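Local atomic coordinates of multicopper oxidase (Arthrobacter sp. FB24, PDB entry 3GDC), a protein that probably couples the one-electron oxidation of phenol-like substrates to the reduction of oxygen to water, as a laccase-type multicopper oxidase. Residues I39-K44 and W57-R62; H79-G84 and G114-Y119. All coordinates share one frame; numbering follows the deposited sequence.

Contact 1 and contact 2 lie in the same mixed beta sheet of the N-terminal cupredoxin-like part of the chain, their centres about 11 Å apart. Strands 33-49 and 75-82 run side by side and parallel, which joins the two contacts. Ala41 N to Thr81 O and Ala41 O to Ala83 N are each 2.9 Å, probable hydrogen bonds. Strand 52-59 flanks this pair beyond 39-44, and strand 116-122 flanks it beyond 79-84. Along the chain contact 1 closes before contact 2 opens. The side chain of Trp57 is about 5 Å from a bound copper and that of Asn82 about 7 Å; both touch His88, which binds copper with Cys133 and His141.

Contact 1 of 2, residues I39-K44 and W57-R62; sequences IVAVDK and WSYNGR
Val42 O takes two hydrogen bonds from one residue, Ser58. Ser58 N lies 3.0 Å from Val42 O, and Ser58 OG lies 3.1 Å from the same oxygen. The two donors reach it from opposite faces of the carbonyl plane. Ser58 places OG between its own backbone N and carbonyl carbon (chi1 65°), which turns the hydroxyl back to the facing strand. There OG also touches Val42 CG2. Val42 N returns a bond to Ser58 O, so this is the hydrogen-bonded pair of the antiparallel strands.

Asn60 holds Val40 in a different way. Its backbone N gives a nearly straight bond to Val40 O, at 2.8 Å. Its side-chain OD1 accepts from Val40 N at 2.9 Å, with the donor tilted out of the amide carbonyl plane. The side chain thus takes the part of a backbone carbonyl just where strand 52-59 ends.

Lys44 stretches its extended chain alongside Gly61. Its NZ meets Gly61 O at 2.8 Å, in the carbonyl plane and on a lone pair. A methionine here would probably leave Gly61 O without this donor and the turn around Gly61 less firmly tied to strand 33-49.

Opposite the face of Val42 and Ser58, the sheet carries Ala41, Asp43, Trp57 and Tyr59. Ile39 CG2 packs on Tyr59 CD1 at 3.6 Å, while Tyr59 OH bonds to Thr89 O. Asp43 runs alongside Trp57, its carboxylate plane turned 35° from the indole, and Asp43 OD1 is 3.1 Å from Trp57 CD1. Asp43 OD2 bonds to Ala85 N. Strands 33-49 and 52-59 form an antiparallel beta hairpin. A type I' turn from Tyr59 to Arg62 follows its second strand. Trp57 on that strand packs against His88 and His141 of the cysteine-ligated copper site.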
loop_
_atom_site.group_PDB
_atom_site.type_symbol
_atom_site.label_atom_id
_atom_site.label_comp_id
_atom_site.label_asym_id
_atom_site.label_seq_id
_atom_site.Cartn_x
_atom_site.Cartn_y
_atom_site.Cartn_z
ATOM N N ILE A 39 3.886 -29.842 -14.893
ATOM C CA ILE A 39 3.209 -29.390 -13.679
ATOM C C ILE A 39 1.879 -30.128 -13.604
ATOM O O ILE A 39 1.116 -30.162 -14.583
ATOM C CB ILE A 39 3.007 -27.842 -13.687
ATOM C CG1 ILE A 39 4.369 -27.116 -13.661
ATOM C CG2 ILE A 39 2.115 -27.394 -12.520
ATOM C CD1 ILE A 39 4.306 -25.580 -13.508
ATOM N N VAL A 40 1.599 -30.716 -12.445
ATOM C CA VAL A 40 0.365 -31.473 -12.239
ATOM C C VAL A 40 -0.411 -30.893 -11.060
ATOM O O VAL A 40 0.163 -30.700 -9.983
ATOM C CB VAL A 40 0.658 -32.972 -11.962
ATOM C CG1 VAL A 40 -0.646 -33.753 -11.781
ATOM C CG2 VAL A 40 1.500 -33.602 -13.088
ATOM N N ALA A 41 -1.702 -30.603 -11.251
ATOM C CA ALA A 41 -2.552 -30.202 -10.125
ATOM C C ALA A 41 -3.016 -31.452 -9.378
ATOM O O ALA A 41 -3.558 -32.387 -9.973
ATOM C CB ALA A 41 -3.739 -29.337 -10.581
ATOM N N VAL A 42 -2.739 -31.496 -8.081
ATOM C CA VAL A 42 -3.043 -32.683 -7.282
ATOM C C VAL A 42 -3.667 -32.272 -5.956
ATOM O O VAL A 42 -3.203 -31.329 -5.311
ATOM C CB VAL A 42 -1.784 -33.571 -7.001
ATOM C CG1 VAL A 42 -1.165 -34.078 -8.278
ATOM C CG2 VAL A 42 -0.743 -32.824 -6.193
ATOM N N ASP A 43 -4.713 -32.991 -5.557
ATOM C CA ASP A 43 -5.344 -32.766 -4.268
ATOM C C ASP A 43 -4.506 -33.504 -3.224
ATOM O O ASP A 43 -4.195 -34.685 -3.392
ATOM C CB ASP A 43 -6.783 -33.290 -4.285
ATOM C CG ASP A 43 -7.642 -32.625 -5.352
ATOM O OD1 ASP A 43 -7.278 -31.527 -5.833
ATOM O OD2 ASP A 43 -8.687 -33.214 -5.717
ATOM N N LYS A 44 -4.118 -32.799 -2.168
ATOM C CA LYS A 44 -3.178 -33.331 -1.182
ATOM C C LYS A 44 -3.449 -32.701 0.173
ATOM O O LYS A 44 -3.661 -31.495 0.263
ATOM C CB LYS A 44 -1.736 -33.031 -1.611
ATOM C CG LYS A 44 -0.650 -33.610 -0.701
ATOM C CD LYS A 44 0.709 -33.620 -1.381
ATOM C CE LYS A 44 1.789 -34.139 -0.440
ATOM N NZ LYS A 44 3.170 -33.853 -0.939
ATOM N N TRP A 57 -5.136 -27.902 -2.688
ATOM C CA TRP A 57 -5.039 -28.110 -4.117
ATOM C C TRP A 57 -3.658 -27.569 -4.465
ATOM O O TRP A 57 -3.386 -26.377 -4.264
ATOM C CB TRP A 57 -6.099 -27.297 -4.849
ATOM C CG TRP A 57 -7.514 -27.744 -4.633
ATOM C CD1 TRP A 57 -7.943 -28.960 -4.170
ATOM C CD2 TRP A 57 -8.694 -26.980 -4.901
ATOM N NE1 TRP A 57 -9.322 -28.992 -4.122
ATOM C CE2 TRP A 57 -9.807 -27.791 -4.566
ATOM C CE3 TRP A 57 -8.920 -25.681 -5.376
ATOM C CZ2 TRP A 57 -11.130 -27.343 -4.696
ATOM C CZ3 TRP A 57 -10.233 -25.239 -5.515
ATOM C CH2 TRP A 57 -11.320 -26.064 -5.166
ATOM N N SER A 58 -2.786 -28.429 -4.963
ATOM C CA SER A 58 -1.388 -28.052 -5.123
ATOM C C SER A 58 -0.840 -28.418 -6.489
ATOM O O SER A 58 -1.235 -29.421 -7.079
ATOM C CB SER A 58 -0.529 -28.725 -4.052
ATOM O OG SER A 58 -0.523 -30.128 -4.219
ATOM N N TYR A 59 0.088 -27.604 -6.969
ATOM C CA TYR A 59 0.879 -27.948 -8.139
ATOM C C TYR A 59 2.079 -28.787 -7.698
ATOM O O TYR A 59 2.908 -28.318 -6.901
ATOM C CB TYR A 59 1.378 -26.683 -8.829
ATOM C CG TYR A 59 0.324 -25.775 -9.413
ATOM C CD1 TYR A 59 -0.521 -26.205 -10.448
ATOM C CD2 TYR A 59 0.214 -24.450 -8.979
ATOM C CE1 TYR A 59 -1.473 -25.354 -10.998
ATOM C CE2 TYR A 59 -0.734 -23.579 -9.546
ATOM C CZ TYR A 59 -1.575 -24.045 -10.551
ATOM O OH TYR A 59 -2.503 -23.189 -11.113
ATOM N N ASN A 60 2.166 -30.016 -8.215
ATOM C CA ASN A 60 3.264 -30.949 -7.910
ATOM C C ASN A 60 3.394 -31.291 -6.420
ATOM O O ASN A 60 4.498 -31.576 -5.930
ATOM C CB ASN A 60 4.606 -30.432 -8.464
ATOM C CG ASN A 60 4.708 -30.561 -9.979
ATOM O OD1 ASN A 60 3.788 -31.044 -10.640
ATOM N ND2 ASN A 60 5.831 -30.119 -10.532
ATOM N N GLY A 61 2.266 -31.260 -5.713
ATOM C CA GLY A 61 2.201 -31.738 -4.325
ATOM C C GLY A 61 2.939 -30.891 -3.309
ATOM O O GLY A 61 3.339 -31.390 -2.252
ATOM N N ARG A 62 3.132 -29.614 -3.627
ATOM C CA ARG A 62 3.756 -28.673 -2.693
ATOM C C ARG A 62 3.041 -27.329 -2.756
ATOM O O ARG A 62 2.519 -26.935 -3.812
ATOM C CB ARG A 62 5.246 -28.486 -3.018
ATOM C CG ARG A 62 5.511 -28.080 -4.460
ATOM C CD ARG A 62 6.346 -26.794 -4.496
ATOM N NE ARG A 62 7.737 -27.095 -4.598
ATOM C CZ ARG A 62 8.729 -26.220 -4.703
ATOM N NH1 ARG A 62 8.536 -24.897 -4.701
ATOM N NH2 ARG A 62 9.943 -26.706 -4.785
#

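Contact 2 of 2, residues H79-G84 and G114-Y119; sequences HFTNAG and GQSFTY
Backbone hydrogen bonds pair Phe80 with Phe117. Phe80 N gives to Phe117 O at 2.8 Å, and Phe117 N gives to Phe80 O. Just before strand 116-122 begins, Asn82 faces two residues at once, a G1 beta bulge with Gly114 in its first position. Asn82 N bonds almost straight to Gln115 O, and Asn82 O accepts from Gly114 N at 2.7 Å. Ser116 CA adds a CA-H...O contact to Phe80 O.

Two side-chain hydrogen bonds cross on the face that carries His79, Thr81, Ser116 and Thr118. The hydroxyls of Thr81 and Ser116 meet at 2.8 Å between OG1 and OG. Each is anti to its own carbonyl carbon (chi1 -61° and -65°), which brings the two oxygens together over the strands. Thr118 runs alongside His79. Thr118 OG1 sits at the edge of the imidazole, 3.0 Å from His79 ND1. Thr118 CG2 also touches this edge, at ND1 and CE1. His79 NE2 bonds to Glu36 OE1, so both ring nitrogens have partners, which probably fixes the turn of the ring.

Aromatic packing occupies the other face. Phe80 CB meets the edge of the Tyr119 ring at CE2, 3.8 Å away, and the Phe80 and Tyr119 side chains extend together from the sheet. Phe117 CD2 stands 3.7 Å above the Tyr119 ring plane, over its centre. Tyr119 OH bonds to Ile90 N.

The Asn82 side chain ties its own turn to more distant backbone. OD1 accepts from Gly84 N at 2.8 Å, which forms an Asx turn. ND2 bonds to His86 O and Ile111 O, and the side chain touches the copper ligand His88. This is an antiparallel strand pair of a cupredoxin-like beta sandwich, with a G1 bulge and an Asx turn leading toward the loop that carries a copper ligand.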
loop_
_atom_site.group_PDB
_atom_site.type_symbol
_atom_site.label_atom_id
_atom_site.label_comp_id
_atom_site.label_asym_id
_atom_site.label_seq_id
_atom_site.Cartn_x
_atom_site.Cartn_y
_atom_site.Cartn_z
ATOM N N HIS A 79 3.802 -27.995 -19.374
ATOM C CA HIS A 79 2.907 -29.113 -19.673
ATOM C C HIS A 79 2.076 -29.394 -18.440
ATOM O O HIS A 79 2.537 -30.050 -17.499
ATOM C CB HIS A 79 3.717 -30.357 -20.062
ATOM C CG HIS A 79 4.695 -30.107 -21.165
ATOM N ND1 HIS A 79 4.311 -30.000 -22.484
ATOM C CD2 HIS A 79 6.036 -29.915 -21.146
ATOM C CE1 HIS A 79 5.372 -29.751 -23.232
ATOM N NE2 HIS A 79 6.432 -29.692 -22.443
ATOM N N PHE A 80 0.862 -28.865 -18.451
ATOM C CA PHE A 80 -0.052 -28.936 -17.322
ATOM C C PHE A 80 -0.969 -30.141 -17.444
ATOM O O PHE A 80 -1.564 -30.364 -18.499
ATOM C CB PHE A 80 -0.889 -27.650 -17.257
ATOM C CG PHE A 80 -1.875 -27.618 -16.117
ATOM C CD1 PHE A 80 -1.463 -27.871 -14.808
ATOM C CD2 PHE A 80 -3.213 -27.307 -16.353
ATOM C CE1 PHE A 80 -2.376 -27.819 -13.745
ATOM C CE2 PHE A 80 -4.131 -27.253 -15.304
ATOM C CZ PHE A 80 -3.714 -27.513 -13.997
ATOM N N THR A 81 -1.060 -30.928 -16.375
ATOM C CA THR A 81 -2.061 -31.991 -16.272
ATOM C C THR A 81 -2.883 -31.769 -15.009
ATOM O O THR A 81 -2.328 -31.483 -13.939
ATOM C CB THR A 81 -1.426 -33.400 -16.242
ATOM O OG1 THR A 81 -0.708 -33.627 -17.456
ATOM C CG2 THR A 81 -2.496 -34.501 -16.093
ATOM N N ASN A 82 -4.201 -31.878 -15.140
ATOM C CA ASN A 82 -5.088 -31.743 -13.994
ATOM C C ASN A 82 -5.417 -33.124 -13.452
ATOM O O ASN A 82 -6.199 -33.862 -14.051
ATOM C CB ASN A 82 -6.374 -30.973 -14.353
ATOM C CG ASN A 82 -7.264 -30.736 -13.140
ATOM O OD1 ASN A 82 -6.913 -31.125 -12.022
ATOM N ND2 ASN A 82 -8.414 -30.105 -13.351
ATOM N N ALA A 83 -4.792 -33.480 -12.330
ATOM C CA ALA A 83 -5.086 -34.738 -11.652
ATOM C C ALA A 83 -5.983 -34.540 -10.423
ATOM O O ALA A 83 -6.155 -35.458 -9.617
ATOM C CB ALA A 83 -3.782 -35.461 -11.277
ATOM N N GLY A 84 -6.551 -33.343 -10.289
ATOM C CA GLY A 84 -7.497 -33.029 -9.211
ATOM C C GLY A 84 -8.941 -33.388 -9.525
ATOM O O GLY A 84 -9.255 -33.846 -10.627
ATOM N N GLY A 114 -8.330 -34.854 -15.320
ATOM C CA GLY A 114 -7.820 -35.866 -16.239
ATOM C C GLY A 114 -7.258 -35.307 -17.539
ATOM O O GLY A 114 -6.646 -36.036 -18.316
ATOM N N GLN A 115 -7.452 -34.013 -17.774
ATOM C CA GLN A 115 -7.065 -33.414 -19.047
ATOM C C GLN A 115 -5.764 -32.619 -18.920
ATOM O O GLN A 115 -5.337 -32.296 -17.802
ATOM C CB GLN A 115 -8.229 -32.605 -19.639
ATOM C CG GLN A 115 -9.538 -33.434 -19.635
ATOM C CD GLN A 115 -10.579 -33.036 -20.682
ATOM O OE1 GLN A 115 -10.580 -31.921 -21.198
ATOM N NE2 GLN A 115 -11.494 -33.958 -20.975
ATOM N N SER A 116 -5.130 -32.356 -20.064
ATOM C CA SER A 116 -3.813 -31.722 -20.121
ATOM C C SER A 116 -3.787 -30.574 -21.132
ATOM O O SER A 116 -4.545 -30.573 -22.109
ATOM C CB SER A 116 -2.737 -32.751 -20.488
ATOM O OG SER A 116 -2.582 -33.740 -19.481
ATOM N N PHE A 117 -2.907 -29.605 -20.896
ATOM C CA PHE A 117 -2.723 -28.477 -21.792
ATOM C C PHE A 117 -1.311 -27.957 -21.644
ATOM O O PHE A 117 -0.793 -27.870 -20.531
ATOM C CB PHE A 117 -3.722 -27.354 -21.479
ATOM C CG PHE A 117 -3.659 -26.199 -22.437
ATOM C CD1 PHE A 117 -4.312 -26.266 -23.667
ATOM C CD2 PHE A 117 -2.946 -25.048 -22.120
ATOM C CE1 PHE A 117 -4.257 -25.204 -24.564
ATOM C CE2 PHE A 117 -2.883 -23.971 -23.015
ATOM C CZ PHE A 117 -3.542 -24.047 -24.240
ATOM N N THR A 118 -0.691 -27.625 -22.768
ATOM C CA THR A 118 0.627 -27.003 -22.752
ATOM C C THR A 118 0.536 -25.484 -22.934
ATOM O O THR A 118 0.151 -24.991 -24.000
ATOM C CB THR A 118 1.573 -27.631 -23.799
ATOM O OG1 THR A 118 1.674 -29.038 -23.560
ATOM C CG2 THR A 118 2.969 -27.002 -23.722
ATOM N N TYR A 119 0.900 -24.752 -21.881
ATOM C CA TYR A 119 1.049 -23.301 -21.947
ATOM C C TYR A 119 2.385 -22.992 -22.588
ATOM O O TYR A 119 3.400 -23.567 -22.203
ATOM C CB TYR A 119 0.963 -22.662 -20.549
ATOM C CG TYR A 119 -0.375 -22.883 -19.893
ATOM C CD1 TYR A 119 -1.453 -22.035 -20.167
ATOM C CD2 TYR A 119 -0.567 -23.940 -18.999
ATOM C CE1 TYR A 119 -2.695 -22.247 -19.574
ATOM C CE2 TYR A 119 -1.794 -24.157 -18.396
ATOM C CZ TYR A 119 -2.853 -23.301 -18.687
ATOM O OH TYR A 119 -4.077 -23.510 -18.100
#